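Local structure of mandelate racemase/muconate lactonizing enzyme-like protein (Rubrobacter xylanophilus DSM 9941, 2QQ6) at residues 6-11 with 61-66; 72-77 with 86-91; 163-168 with 362-367; 117-122 with 337-342. The protein binds a magnesium ion and, as a member of the enolase superfamily, probably works as a lyase, although its substrate is not established. One frame throughout, in Å; residues are numbered along the deposited sequence.

Overall arrangement
Interactions 1 and 2 belong to the N-terminal domain, interaction 3 to the C-terminal barrel, and interaction 4 to the same barrel sheet. Interaction 2 is the buried one, an apolar seam between two antiparallel helices; the other three are only partly buried. Interaction 1 sits nearer the surface, held by a salt-bridge network, and meets interaction 2 through a long, weak E61 to K72 ion pair. Interactions 3 and 4 have centres about 15 Å apart and involve neighbouring strands, 167-171 and 121-127. Neither has a hydrogen bond between its segments: a glycine CA on a phenylalanine face, with close glycine backbones, makes one, an arginine whose guanidinium covers a phenylalanine CB, beside aliphatic packing, the other.

Interaction 1: residues 6-11 with 61-66; sequences PRITRV and EDPRDV
The guanidinium of R64 has P6 CD over one face, 3.5 Å from NH2, and R7 NH2 at its edge, close to its plane. The R7 guanidinium in turn has the backbone N of D62 over one face. The shared D62 carboxylate probably offsets the closeness of the two arginines: R7 NH2 reaches D62 OD2 at 2.7 Å in a salt bridge, with the two planes 56° apart, while R64 NE donates 2.6 Å to D62 OD1 on its syn lone pair. Aspartate suits this place, since OD2 also salt-bridges R64 NH2, at a weak hydrogen-bond angle. R7 starts out away from 61-66, and bends at chi2 and chi3 turn its chain back, where NE bonds P6 O at 2.7 Å in the guanidinium plane. Below this charged layer the backbone joins in, I8 N giving a 2.9 Å hydrogen bond to E61 O. Apolar packing follows, with I8 CG1 4.0 Å from P63 CB and I8 CD1 against E61 CB. The contact thus ties the lead-in to strand 10-17 to the turn before helix 66-76; P6, P63 and R64 rest on L105, L101 and Q106 of helix 86-106, and I8 on V27 of strand 21-29.

Interaction 2: residues 72-77 with 86-91; sequences KMRRWN and AVITAL
Helices 66-76 and 86-106 form an antiparallel pair in the N-terminal domain, and M73 and R74 of the first, with N77 just past its C-terminal end, meet V87, I88 and L91 of the second. The short axes run 10.8 Å apart at 166°. L91 enters between M73 and R74 with its forked end: CD2 lies 3.3 Å from M73 CB and equally near the SE of this selenomethionine, the two side chains running alongside with opposed directions. The other branch, L91 CD1, comes 3.8 Å from R74 N; the L91 and R74 side chains cross at about a right angle. R74 offers its aliphatic part, CG lying 4.1 Å from I88 CD1 with both chains pointing the same way, while its charged end turns off to a salt bridge with E71. At the helix end, V87 CG1, set anti to the backbone N (chi1 179°), touches the amide carbon N77 CG at 3.8 Å. An alanine in place of L91 would lose both branches and would probably open a gap between M73 and R74, setting the M73 chain free to shift. N77 OD1 bonds T80 OG1, and ND2 makes a weak bond back to M73 O. The seam between these segments therefore contains no hydrogen bond and rests on apolar shape, with polar groups paired at its margins.

Interaction 3: residues 163-168 with 362-367; sequences RGFDAI and PVIREG
F165 CG stands anti to its own carbonyl carbon (chi1 -65°), a setting that brings the ring over G367. The CA of G367 lies 4.0 Å from the ring centroid and only 12° off the normal, a CH-pi contact on the face, while I364 CG2 approaches CZ obliquely at 4.3 Å. E366 starts away from 163-168, but a bend at chi2 (-60°) curls its chain back until OE1 is 3.3 Å from G164 CA. Glycine suits both places where the backbones meet. G164 has positive phi and closes helix 149-162 in a Schellman motif; a beta carbon there would press on the preceding carbonyl oxygen and on E366 OE1. At G367, also of positive phi, a beta carbon would run into G164 O, whereas its bare CA can lie 3.5 Å from that oxygen as a CA-H...O contact and still reach the ring. No hydrogen bond joins the two segments; the CH-pi, CA-H...O and apolar contacts do. Strand 121-127 pairs in parallel with 167-171 and antiparallel with 368-370: its L124 and A126 pack on F165, L124 bonds the backbone of G367, and W344 of strand 342-344 meets F165 with the ring planes nearly parallel.

Interaction 4: residues 117-122 with 337-342; sequences AFRRRV and SNFAVL
R119 NH1 donates a hydrogen bond to V336 O, just ahead of the 337-342 segment, while its NH2 stands obliquely 3.5 Å from S337 O, a polar approach that does not amount to a hydrogen bond. F339 CB lies over one face of the same guanidinium, 3.7 Å from NH1, and the methylene R119 CD comes 3.8 Å from F339 CD2. Guanidinium and ring planes are 53° apart, so the ring is not stacked on the cation. R119 reaches this place with CG lying between the backbone N and the carbonyl carbon (chi1 67°) and a bend at chi3 that folds its end towards the loop. A long arginine suits this partly exposed place, since it can cover F339 with carbon and still carry its charge to a carbonyl. A leucine in its place would probably leave V336 O without this donor and F339 CB without its flat cover. The enolase superfamily's modified TIM barrel has strands 121-127 and 342-344 as parallel neighbours, and the contact lies where both begin. There V122 CB meets F339 CE2 at 4.0 Å and V122 CG2 faces L342 CD2 at 4.4 Å, while V122 also packs on A330 and C333 of helix 323-334. The side chain of L342 is about 12 Å from the magnesium ion. At the outer end, S337 N and CA lie over one face of the F118 ring.

Interaction 1: residues 6-11 with 61-66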
loop_
_atom_site.group_PDB
_atom_site.type_symbol
_atom_site.label_atom_id
_atom_site.label_comp_id
_atom_site.label_asym_id
_atom_site.label_seq_id
_atom_site.Cartn_x
_atom_site.Cartn_y
_atom_site.Cartn_z
ATOM N N PRO B 6 -14.065 -25.233 -16.560
ATOM C CA PRO B 6 -14.381 -23.804 -16.595
ATOM C C PRO B 6 -13.119 -22.941 -16.581
ATOM O O PRO B 6 -12.229 -23.127 -15.750
ATOM C CB PRO B 6 -15.257 -23.611 -15.353
ATOM C CG PRO B 6 -14.801 -24.684 -14.432
ATOM C CD PRO B 6 -14.621 -25.868 -15.353
ATOM N N ARG B 7 -13.048 -22.006 -17.521
ATOM C CA ARG B 7 -11.912 -21.105 -17.629
ATOM C C ARG B 7 -12.419 -19.674 -17.516
ATOM O O ARG B 7 -13.543 -19.372 -17.915
ATOM C CB ARG B 7 -11.223 -21.285 -18.977
ATOM C CG ARG B 7 -11.123 -22.722 -19.451
ATOM C CD ARG B 7 -10.007 -23.503 -18.787
ATOM N NE ARG B 7 -10.350 -23.998 -17.459
ATOM C CZ ARG B 7 -9.733 -25.021 -16.873
ATOM N NH1 ARG B 7 -8.747 -25.652 -17.500
ATOM N NH2 ARG B 7 -10.098 -25.420 -15.661
ATOM N N ILE B 8 -11.591 -18.792 -16.972
ATOM C CA ILE B 8 -11.982 -17.401 -16.818
ATOM C C ILE B 8 -12.079 -16.786 -18.202
ATOM O O ILE B 8 -11.217 -17.015 -19.048
ATOM C CB ILE B 8 -10.953 -16.625 -15.975
ATOM C CG1 ILE B 8 -10.822 -17.273 -14.596
ATOM C CG2 ILE B 8 -11.379 -15.168 -15.842
ATOM C CD1 ILE B 8 -9.703 -16.696 -13.769
ATOM N N THR B 9 -13.123 -15.999 -18.427
ATOM C CA THR B 9 -13.335 -15.389 -19.734
ATOM C C THR B 9 -13.447 -13.857 -19.757
ATOM O O THR B 9 -12.971 -13.219 -20.698
ATOM C CB THR B 9 -14.590 -16.006 -20.400
ATOM O OG1 THR B 9 -15.762 -15.640 -19.661
ATOM C CG2 THR B 9 -14.481 -17.533 -20.429
ATOM N N ARG B 10 -14.072 -13.265 -18.741
ATOM C CA ARG B 10 -14.215 -11.811 -18.691
ATOM C C ARG B 10 -14.162 -11.249 -17.276
ATOM O O ARG B 10 -14.579 -11.903 -16.318
ATOM C CB ARG B 10 -15.519 -11.392 -19.358
ATOM N N VAL B 11 -13.640 -10.027 -17.161
ATOM C CA VAL B 11 -13.536 -9.329 -15.878
ATOM C C VAL B 11 -14.035 -7.894 -16.003
ATOM O O VAL B 11 -13.426 -7.081 -16.700
ATOM C CB VAL B 11 -12.088 -9.249 -15.384
ATOM C CG1 VAL B 11 -12.039 -8.476 -14.071
ATOM C CG2 VAL B 11 -11.519 -10.637 -15.214
ATOM N N GLU B 61 -7.650 -19.108 -16.638
ATOM C CA GLU B 61 -7.408 -19.823 -15.394
ATOM C C GLU B 61 -8.643 -20.526 -14.839
ATOM O O GLU B 61 -9.767 -20.075 -15.043
ATOM C CB GLU B 61 -6.832 -18.852 -14.371
ATOM C CG GLU B 61 -5.459 -18.352 -14.772
ATOM C CD GLU B 61 -4.403 -19.444 -14.697
ATOM O OE1 GLU B 61 -3.274 -19.214 -15.181
ATOM O OE2 GLU B 61 -4.699 -20.530 -14.144
ATOM N N ASP B 62 -8.426 -21.654 -14.165
ATOM C CA ASP B 62 -9.505 -22.427 -13.546
ATOM C C ASP B 62 -9.836 -21.639 -12.280
ATOM O O ASP B 62 -9.110 -21.710 -11.286
ATOM C CB ASP B 62 -9.001 -23.826 -13.173
ATOM C CG ASP B 62 -10.118 -24.782 -12.777
ATOM O OD1 ASP B 62 -11.111 -24.335 -12.160
ATOM O OD2 ASP B 62 -9.981 -25.993 -13.069
ATOM N N PRO B 63 -10.942 -20.879 -12.297
ATOM C CA PRO B 63 -11.379 -20.059 -11.160
ATOM C C PRO B 63 -11.694 -20.840 -9.896
ATOM O O PRO B 63 -12.268 -20.299 -8.957
ATOM C CB PRO B 63 -12.607 -19.354 -11.707
ATOM C CG PRO B 63 -13.217 -20.436 -12.551
ATOM C CD PRO B 63 -12.011 -20.965 -13.310
ATOM N N ARG B 64 -11.333 -22.111 -9.868
ATOM C CA ARG B 64 -11.604 -22.902 -8.690
ATOM C C ARG B 64 -10.426 -22.892 -7.709
ATOM O O ARG B 64 -10.611 -23.042 -6.495
ATOM C CB ARG B 64 -11.990 -24.318 -9.106
ATOM C CG ARG B 64 -13.444 -24.418 -9.506
ATOM C CD ARG B 64 -13.749 -25.743 -10.153
ATOM N NE ARG B 64 -13.013 -25.913 -11.399
ATOM C CZ ARG B 64 -12.922 -27.067 -12.043
ATOM N NH1 ARG B 64 -13.523 -28.139 -11.546
ATOM N NH2 ARG B 64 -12.227 -27.156 -13.171
ATOM N N ASP B 65 -9.218 -22.710 -8.229
ATOM C CA ASP B 65 -8.044 -22.647 -7.377
ATOM C C ASP B 65 -7.888 -21.171 -7.093
ATOM O O ASP B 65 -6.994 -20.498 -7.621
ATOM C CB ASP B 65 -6.838 -23.179 -8.122
ATOM C CG ASP B 65 -7.085 -24.547 -8.701
ATOM O OD1 ASP B 65 -7.352 -25.478 -7.909
ATOM O OD2 ASP B 65 -7.013 -24.685 -9.945
ATOM N N VAL B 66 -8.791 -20.672 -6.263
ATOM C CA VAL B 66 -8.833 -19.266 -5.912
ATOM C C VAL B 66 -7.568 -18.782 -5.202
ATOM O O VAL B 66 -6.958 -17.788 -5.615
ATOM C CB VAL B 66 -10.109 -18.986 -5.073
ATOM C CG1 VAL B 66 -10.085 -19.818 -3.844
ATOM C CG2 VAL B 66 -10.235 -17.517 -4.739
#

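Interaction 2: residues 72-77 with 86-91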
loop_
_atom_site.group_PDB
_atom_site.type_symbol
_atom_site.label_atom_id
_atom_site.label_comp_id
_atom_site.label_asym_id
_atom_site.label_seq_id
_atom_site.Cartn_x
_atom_site.Cartn_y
_atom_site.Cartn_z
ATOM N N LYS B 72 -1.016 -15.391 -7.360
ATOM C CA LYS B 72 -0.553 -15.115 -8.710
ATOM C C LYS B 72 -0.497 -13.598 -8.868
ATOM O O LYS B 72 0.525 -13.030 -9.258
ATOM C CB LYS B 72 -1.537 -15.728 -9.712
ATOM C CG LYS B 72 -1.393 -15.290 -11.163
ATOM C CD LYS B 72 -0.419 -16.140 -11.942
ATOM C CE LYS B 72 -0.568 -15.899 -13.453
ATOM N NZ LYS B 72 -1.872 -16.385 -14.005
HETATM N N MSE B 73 -1.599 -12.942 -8.528
HETATM C CA MSE B 73 -1.679 -11.496 -8.658
HETATM C C MSE B 73 -0.847 -10.785 -7.611
HETATM O O MSE B 73 -0.095 -9.855 -7.930
HETATM C CB MSE B 73 -3.130 -11.036 -8.550
HETATM C CG MSE B 73 -4.081 -11.662 -9.567
HETATM SE SE MSE B 73 -5.925 -11.064 -9.205
HETATM C CE MSE B 73 -6.451 -12.489 -7.954
ATOM N N ARG B 74 -0.977 -11.225 -6.363
ATOM C CA ARG B 74 -0.228 -10.611 -5.280
ATOM C C ARG B 74 1.245 -10.644 -5.625
ATOM O O ARG B 74 1.914 -9.613 -5.607
ATOM C CB ARG B 74 -0.469 -11.347 -3.968
ATOM C CG ARG B 74 -0.589 -10.425 -2.750
ATOM C CD ARG B 74 -0.216 -11.184 -1.495
ATOM N NE ARG B 74 1.178 -11.608 -1.595
ATOM C CZ ARG B 74 1.663 -12.709 -1.043
ATOM N NH1 ARG B 74 0.855 -13.496 -0.344
ATOM N NH2 ARG B 74 2.939 -13.035 -1.214
ATOM N N ARG B 75 1.752 -11.827 -5.952
ATOM C CA ARG B 75 3.154 -11.935 -6.311
ATOM C C ARG B 75 3.414 -11.218 -7.605
ATOM O O ARG B 75 4.531 -10.737 -7.832
ATOM C CB ARG B 75 3.589 -13.388 -6.454
ATOM C CG ARG B 75 3.512 -14.128 -5.166
ATOM C CD ARG B 75 4.085 -15.508 -5.217
ATOM N NE ARG B 75 3.602 -16.208 -4.036
ATOM C CZ ARG B 75 4.040 -17.386 -3.616
ATOM N NH1 ARG B 75 4.995 -18.017 -4.287
ATOM N NH2 ARG B 75 3.504 -17.936 -2.532
ATOM N N TRP B 76 2.392 -11.145 -8.458
ATOM C CA TRP B 76 2.555 -10.482 -9.741
ATOM C C TRP B 76 2.895 -9.024 -9.525
ATOM O O TRP B 76 3.575 -8.403 -10.348
ATOM C CB TRP B 76 1.289 -10.605 -10.596
ATOM C CG TRP B 76 1.422 -9.870 -11.913
ATOM C CD1 TRP B 76 0.924 -8.635 -12.210
ATOM C CD2 TRP B 76 2.219 -10.262 -13.045
ATOM N NE1 TRP B 76 1.367 -8.228 -13.443
ATOM C CE2 TRP B 76 2.165 -9.204 -13.979
ATOM C CE3 TRP B 76 2.982 -11.401 -13.356
ATOM C CZ2 TRP B 76 2.847 -9.245 -15.206
ATOM C CZ3 TRP B 76 3.661 -11.445 -14.578
ATOM C CH2 TRP B 76 3.588 -10.369 -15.485
ATOM N N ASN B 77 2.452 -8.501 -8.386
ATOM C CA ASN B 77 2.663 -7.105 -8.039
ATOM C C ASN B 77 3.852 -6.799 -7.126
ATOM O O ASN B 77 3.913 -5.708 -6.555
ATOM C CB ASN B 77 1.383 -6.558 -7.396
ATOM C CG ASN B 77 0.217 -6.464 -8.384
ATOM O OD1 ASN B 77 0.208 -5.603 -9.268
ATOM N ND2 ASN B 77 -0.767 -7.348 -8.237
ATOM N N ALA B 86 -3.858 0.138 -1.601
ATOM C CA ALA B 86 -4.750 0.081 -2.745
ATOM C C ALA B 86 -4.788 -1.253 -3.481
ATOM O O ALA B 86 -5.816 -1.934 -3.490
ATOM C CB ALA B 86 -4.421 1.222 -3.702
ATOM N N VAL B 87 -3.666 -1.623 -4.089
ATOM C CA VAL B 87 -3.546 -2.872 -4.844
ATOM C C VAL B 87 -4.134 -4.064 -4.106
ATOM O O VAL B 87 -4.732 -4.952 -4.701
ATOM C CB VAL B 87 -2.075 -3.155 -5.147
ATOM C CG1 VAL B 87 -1.918 -4.462 -5.922
ATOM C CG2 VAL B 87 -1.503 -1.990 -5.928
ATOM N N ILE B 88 -3.969 -4.067 -2.794
ATOM C CA ILE B 88 -4.485 -5.142 -1.957
ATOM C C ILE B 88 -6.011 -5.073 -1.828
ATOM O O ILE B 88 -6.699 -6.093 -1.899
ATOM C CB ILE B 88 -3.813 -5.100 -0.561
ATOM C CG1 ILE B 88 -2.339 -5.506 -0.688
ATOM C CG2 ILE B 88 -4.535 -6.013 0.400
ATOM C CD1 ILE B 88 -2.124 -6.913 -1.220
ATOM N N THR B 89 -6.540 -3.867 -1.653
ATOM C CA THR B 89 -7.981 -3.696 -1.540
ATOM C C THR B 89 -8.633 -4.098 -2.846
ATOM O O THR B 89 -9.716 -4.667 -2.844
ATOM C CB THR B 89 -8.373 -2.244 -1.249
ATOM O OG1 THR B 89 -7.817 -1.838 0.010
ATOM C CG2 THR B 89 -9.892 -2.112 -1.216
ATOM N N ALA B 90 -7.971 -3.786 -3.958
ATOM C CA ALA B 90 -8.475 -4.139 -5.280
ATOM C C ALA B 90 -8.569 -5.671 -5.405
ATOM O O ALA B 90 -9.655 -6.233 -5.605
ATOM C CB ALA B 90 -7.559 -3.578 -6.339
ATOM N N LEU B 91 -7.436 -6.352 -5.285
ATOM C CA LEU B 91 -7.450 -7.809 -5.358
ATOM C C LEU B 91 -8.511 -8.391 -4.414
ATOM O O LEU B 91 -9.104 -9.425 -4.699
ATOM C CB LEU B 91 -6.091 -8.396 -4.959
ATOM C CG LEU B 91 -4.795 -8.169 -5.736
ATOM C CD1 LEU B 91 -3.721 -8.977 -5.052
ATOM C CD2 LEU B 91 -4.920 -8.602 -7.187
#

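Interaction 3: residues 163-168 with 362-367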
loop_
_atom_site.group_PDB
_atom_site.type_symbol
_atom_site.label_atom_id
_atom_site.label_comp_id
_atom_site.label_asym_id
_atom_site.label_seq_id
_atom_site.Cartn_x
_atom_site.Cartn_y
_atom_site.Cartn_z
ATOM N N ARG B 163 -33.739 -1.228 16.756
ATOM C CA ARG B 163 -33.512 -1.896 15.481
ATOM C C ARG B 163 -33.157 -3.364 15.662
ATOM O O ARG B 163 -33.191 -4.136 14.700
ATOM C CB ARG B 163 -32.390 -1.197 14.730
ATOM C CG ARG B 163 -32.826 -0.006 13.912
ATOM C CD ARG B 163 -33.060 -0.427 12.475
ATOM N NE ARG B 163 -32.591 0.587 11.535
ATOM C CZ ARG B 163 -32.269 0.327 10.271
ATOM N NH1 ARG B 163 -32.368 -0.918 9.808
ATOM N NH2 ARG B 163 -31.843 1.302 9.468
ATOM N N GLY B 164 -32.791 -3.739 16.890
ATOM C CA GLY B 164 -32.455 -5.123 17.175
ATOM C C GLY B 164 -30.997 -5.403 17.457
ATOM O O GLY B 164 -30.576 -6.557 17.455
ATOM N N PHE B 165 -30.224 -4.353 17.700
ATOM C CA PHE B 165 -28.804 -4.521 17.983
ATOM C C PHE B 165 -28.482 -4.447 19.472
ATOM O O PHE B 165 -29.189 -3.801 20.241
ATOM C CB PHE B 165 -27.989 -3.464 17.245
ATOM C CG PHE B 165 -28.050 -3.585 15.756
ATOM C CD1 PHE B 165 -29.179 -3.185 15.059
ATOM C CD2 PHE B 165 -26.960 -4.075 15.042
ATOM C CE1 PHE B 165 -29.221 -3.266 13.668
ATOM C CE2 PHE B 165 -26.991 -4.162 13.651
ATOM C CZ PHE B 165 -28.120 -3.755 12.963
ATOM N N ASP B 166 -27.409 -5.113 19.874
ATOM C CA ASP B 166 -26.996 -5.108 21.267
ATOM C C ASP B 166 -25.484 -4.864 21.335
ATOM O O ASP B 166 -24.810 -5.234 22.295
ATOM C CB ASP B 166 -27.367 -6.436 21.908
ATOM C CG ASP B 166 -26.613 -7.593 21.298
ATOM O OD1 ASP B 166 -26.407 -7.588 20.053
ATOM O OD2 ASP B 166 -26.228 -8.514 22.056
ATOM N N ALA B 167 -24.979 -4.228 20.282
ATOM C CA ALA B 167 -23.576 -3.874 20.142
ATOM C C ALA B 167 -23.510 -2.545 19.374
ATOM O O ALA B 167 -23.877 -2.461 18.201
ATOM C CB ALA B 167 -22.837 -4.961 19.394
ATOM N N ILE B 168 -23.031 -1.509 20.051
ATOM C CA ILE B 168 -22.942 -0.177 19.476
ATOM C C ILE B 168 -21.513 0.337 19.333
ATOM O O ILE B 168 -20.675 0.046 20.178
ATOM C CB ILE B 168 -23.748 0.798 20.370
ATOM C CG1 ILE B 168 -25.191 0.868 19.881
ATOM C CG2 ILE B 168 -23.115 2.174 20.382
ATOM C CD1 ILE B 168 -25.859 -0.482 19.758
ATOM N N PRO B 362 -35.039 -9.681 4.138
ATOM C CA PRO B 362 -33.832 -8.864 4.065
ATOM C C PRO B 362 -32.625 -9.711 4.450
ATOM O O PRO B 362 -32.750 -10.906 4.734
ATOM C CB PRO B 362 -34.115 -7.759 5.072
ATOM C CG PRO B 362 -34.922 -8.477 6.120
ATOM C CD PRO B 362 -35.876 -9.300 5.292
ATOM N N VAL B 363 -31.461 -9.075 4.455
ATOM C CA VAL B 363 -30.215 -9.730 4.821
ATOM C C VAL B 363 -30.063 -9.711 6.329
ATOM O O VAL B 363 -29.931 -10.762 6.972
ATOM C CB VAL B 363 -29.022 -9.003 4.220
ATOM C CG1 VAL B 363 -27.734 -9.612 4.731
ATOM C CG2 VAL B 363 -29.103 -9.063 2.716
ATOM N N ILE B 364 -30.075 -8.500 6.883
ATOM C CA ILE B 364 -29.951 -8.335 8.321
ATOM C C ILE B 364 -31.323 -8.525 8.937
ATOM O O ILE B 364 -32.338 -8.192 8.328
ATOM C CB ILE B 364 -29.439 -6.936 8.703
ATOM C CG1 ILE B 364 -28.253 -6.547 7.813
ATOM C CG2 ILE B 364 -29.028 -6.928 10.169
ATOM C CD1 ILE B 364 -27.575 -5.240 8.205
ATOM N N ARG B 365 -31.360 -9.073 10.142
ATOM C CA ARG B 365 -32.633 -9.290 10.802
ATOM C C ARG B 365 -32.421 -9.418 12.292
ATOM O O ARG B 365 -32.062 -10.479 12.789
ATOM C CB ARG B 365 -33.302 -10.545 10.253
ATOM N N GLU B 366 -32.640 -8.316 12.996
ATOM C CA GLU B 366 -32.488 -8.285 14.443
ATOM C C GLU B 366 -31.037 -8.361 14.888
ATOM O O GLU B 366 -30.708 -9.105 15.810
ATOM C CB GLU B 366 -33.275 -9.430 15.097
ATOM C CG GLU B 366 -34.776 -9.167 15.257
ATOM C CD GLU B 366 -35.080 -7.940 16.120
ATOM O OE1 GLU B 366 -34.433 -7.787 17.183
ATOM O OE2 GLU B 366 -35.972 -7.137 15.746
ATOM N N GLY B 367 -30.177 -7.596 14.220
ATOM C CA GLY B 367 -28.766 -7.552 14.576
ATOM C C GLY B 367 -27.969 -8.792 14.233
ATOM O O GLY B 367 -26.868 -9.010 14.751
#

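Interaction 4: residues 117-122 with 337-342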
loop_
_atom_site.group_PDB
_atom_site.type_symbol
_atom_site.label_atom_id
_atom_site.label_comp_id
_atom_site.label_asym_id
_atom_site.label_seq_id
_atom_site.Cartn_x
_atom_site.Cartn_y
_atom_site.Cartn_z
ATOM N N ALA B 117 -18.846 -24.463 8.425
ATOM C CA ALA B 117 -19.410 -23.494 9.345
ATOM C C ALA B 117 -19.462 -23.948 10.788
ATOM O O ALA B 117 -19.774 -25.103 11.084
ATOM C CB ALA B 117 -20.808 -23.108 8.880
ATOM N N PHE B 118 -19.148 -23.015 11.686
ATOM C CA PHE B 118 -19.179 -23.259 13.122
ATOM C C PHE B 118 -20.523 -22.740 13.615
ATOM O O PHE B 118 -21.110 -23.282 14.559
ATOM C CB PHE B 118 -18.036 -22.517 13.830
ATOM C CG PHE B 118 -16.685 -23.130 13.614
ATOM C CD1 PHE B 118 -16.028 -22.994 12.397
ATOM C CD2 PHE B 118 -16.084 -23.878 14.618
ATOM C CE1 PHE B 118 -14.794 -23.603 12.187
ATOM C CE2 PHE B 118 -14.843 -24.491 14.414
ATOM C CZ PHE B 118 -14.203 -24.355 13.201
ATOM N N ARG B 119 -21.000 -21.683 12.960
ATOM C CA ARG B 119 -22.283 -21.064 13.281
ATOM C C ARG B 119 -22.922 -20.664 11.955
ATOM O O ARG B 119 -22.218 -20.316 10.997
ATOM C CB ARG B 119 -22.081 -19.831 14.165
ATOM C CG ARG B 119 -21.361 -18.672 13.468
ATOM C CD ARG B 119 -20.985 -17.580 14.461
ATOM N NE ARG B 119 -20.142 -18.115 15.522
ATOM C CZ ARG B 119 -18.910 -18.578 15.333
ATOM N NH1 ARG B 119 -18.366 -18.568 14.125
ATOM N NH2 ARG B 119 -18.223 -19.062 16.355
ATOM N N ARG B 120 -24.254 -20.711 11.902
ATOM C CA ARG B 120 -24.971 -20.379 10.673
ATOM C C ARG B 120 -25.447 -18.928 10.593
ATOM O O ARG B 120 -25.629 -18.396 9.498
ATOM C CB ARG B 120 -26.161 -21.317 10.496
ATOM C CG ARG B 120 -26.492 -21.593 9.030
ATOM C CD ARG B 120 -25.549 -22.639 8.421
ATOM N NE ARG B 120 -26.284 -23.842 8.020
ATOM C CZ ARG B 120 -25.713 -25.022 7.765
ATOM N NH1 ARG B 120 -24.391 -25.161 7.873
ATOM N NH2 ARG B 120 -26.457 -26.072 7.403
ATOM N N ARG B 121 -25.661 -18.291 11.740
ATOM C CA ARG B 121 -26.091 -16.896 11.743
ATOM C C ARG B 121 -25.113 -16.063 12.558
ATOM O O ARG B 121 -24.787 -16.411 13.705
ATOM C CB ARG B 121 -27.501 -16.753 12.307
ATOM C CG ARG B 121 -27.618 -16.851 13.809
ATOM C CD ARG B 121 -29.059 -16.552 14.208
ATOM N NE ARG B 121 -29.173 -15.947 15.531
ATOM C CZ ARG B 121 -30.172 -15.145 15.884
ATOM N NH1 ARG B 121 -31.125 -14.862 15.009
ATOM N NH2 ARG B 121 -30.214 -14.618 17.102
ATOM N N VAL B 122 -24.659 -14.962 11.950
ATOM C CA VAL B 122 -23.680 -14.071 12.562
ATOM C C VAL B 122 -24.204 -12.733 13.082
ATOM O O VAL B 122 -24.951 -12.009 12.419
ATOM C CB VAL B 122 -22.493 -13.807 11.591
ATOM C CG1 VAL B 122 -22.334 -14.991 10.648
ATOM C CG2 VAL B 122 -22.682 -12.493 10.826
ATOM N N SER B 337 -13.750 -20.205 14.545
ATOM C CA SER B 337 -14.217 -20.363 15.919
ATOM C C SER B 337 -14.153 -19.102 16.778
ATOM O O SER B 337 -14.951 -18.934 17.702
ATOM C CB SER B 337 -13.424 -21.472 16.624
ATOM O OG SER B 337 -12.282 -20.951 17.288
ATOM N N ASN B 338 -13.204 -18.223 16.480
ATOM C CA ASN B 338 -13.045 -17.009 17.265
ATOM C C ASN B 338 -13.806 -15.791 16.759
ATOM O O ASN B 338 -13.385 -14.657 16.986
ATOM C CB ASN B 338 -11.558 -16.660 17.413
ATOM C CG ASN B 338 -10.816 -16.643 16.087
ATOM O OD1 ASN B 338 -9.776 -15.994 15.966
ATOM N ND2 ASN B 338 -11.333 -17.369 15.093
ATOM N N PHE B 339 -14.926 -16.006 16.079
ATOM C CA PHE B 339 -15.692 -14.872 15.599
ATOM C C PHE B 339 -16.402 -14.228 16.769
ATOM O O PHE B 339 -16.878 -14.917 17.674
ATOM C CB PHE B 339 -16.738 -15.284 14.573
ATOM C CG PHE B 339 -17.718 -14.192 14.271
ATOM C CD1 PHE B 339 -17.303 -13.026 13.631
ATOM C CD2 PHE B 339 -19.029 -14.280 14.709
ATOM C CE1 PHE B 339 -18.182 -11.960 13.443
ATOM C CE2 PHE B 339 -19.905 -13.217 14.523
ATOM C CZ PHE B 339 -19.477 -12.057 13.888
ATOM N N ALA B 340 -16.479 -12.902 16.737
ATOM C CA ALA B 340 -17.133 -12.133 17.788
ATOM C C ALA B 340 -18.301 -11.315 17.226
ATOM O O ALA B 340 -19.455 -11.678 17.431
ATOM C CB ALA B 340 -16.118 -11.224 18.454
ATOM N N VAL B 341 -18.006 -10.214 16.536
ATOM C CA VAL B 341 -19.046 -9.380 15.936
ATOM C C VAL B 341 -18.593 -8.710 14.660
ATOM O O VAL B 341 -17.457 -8.247 14.547
ATOM C CB VAL B 341 -19.549 -8.243 16.865
ATOM C CG1 VAL B 341 -20.917 -8.602 17.443
ATOM C CG2 VAL B 341 -18.539 -7.965 17.953
ATOM N N LEU B 342 -19.506 -8.652 13.699
ATOM C CA LEU B 342 -19.230 -8.026 12.417
ATOM C C LEU B 342 -19.845 -6.623 12.446
ATOM O O LEU B 342 -20.886 -6.391 13.070
ATOM C CB LEU B 342 -19.822 -8.875 11.281
ATOM C CG LEU B 342 -19.763 -8.332 9.855
ATOM C CD1 LEU B 342 -18.356 -7.935 9.510
ATOM C CD2 LEU B 342 -20.266 -9.375 8.900
#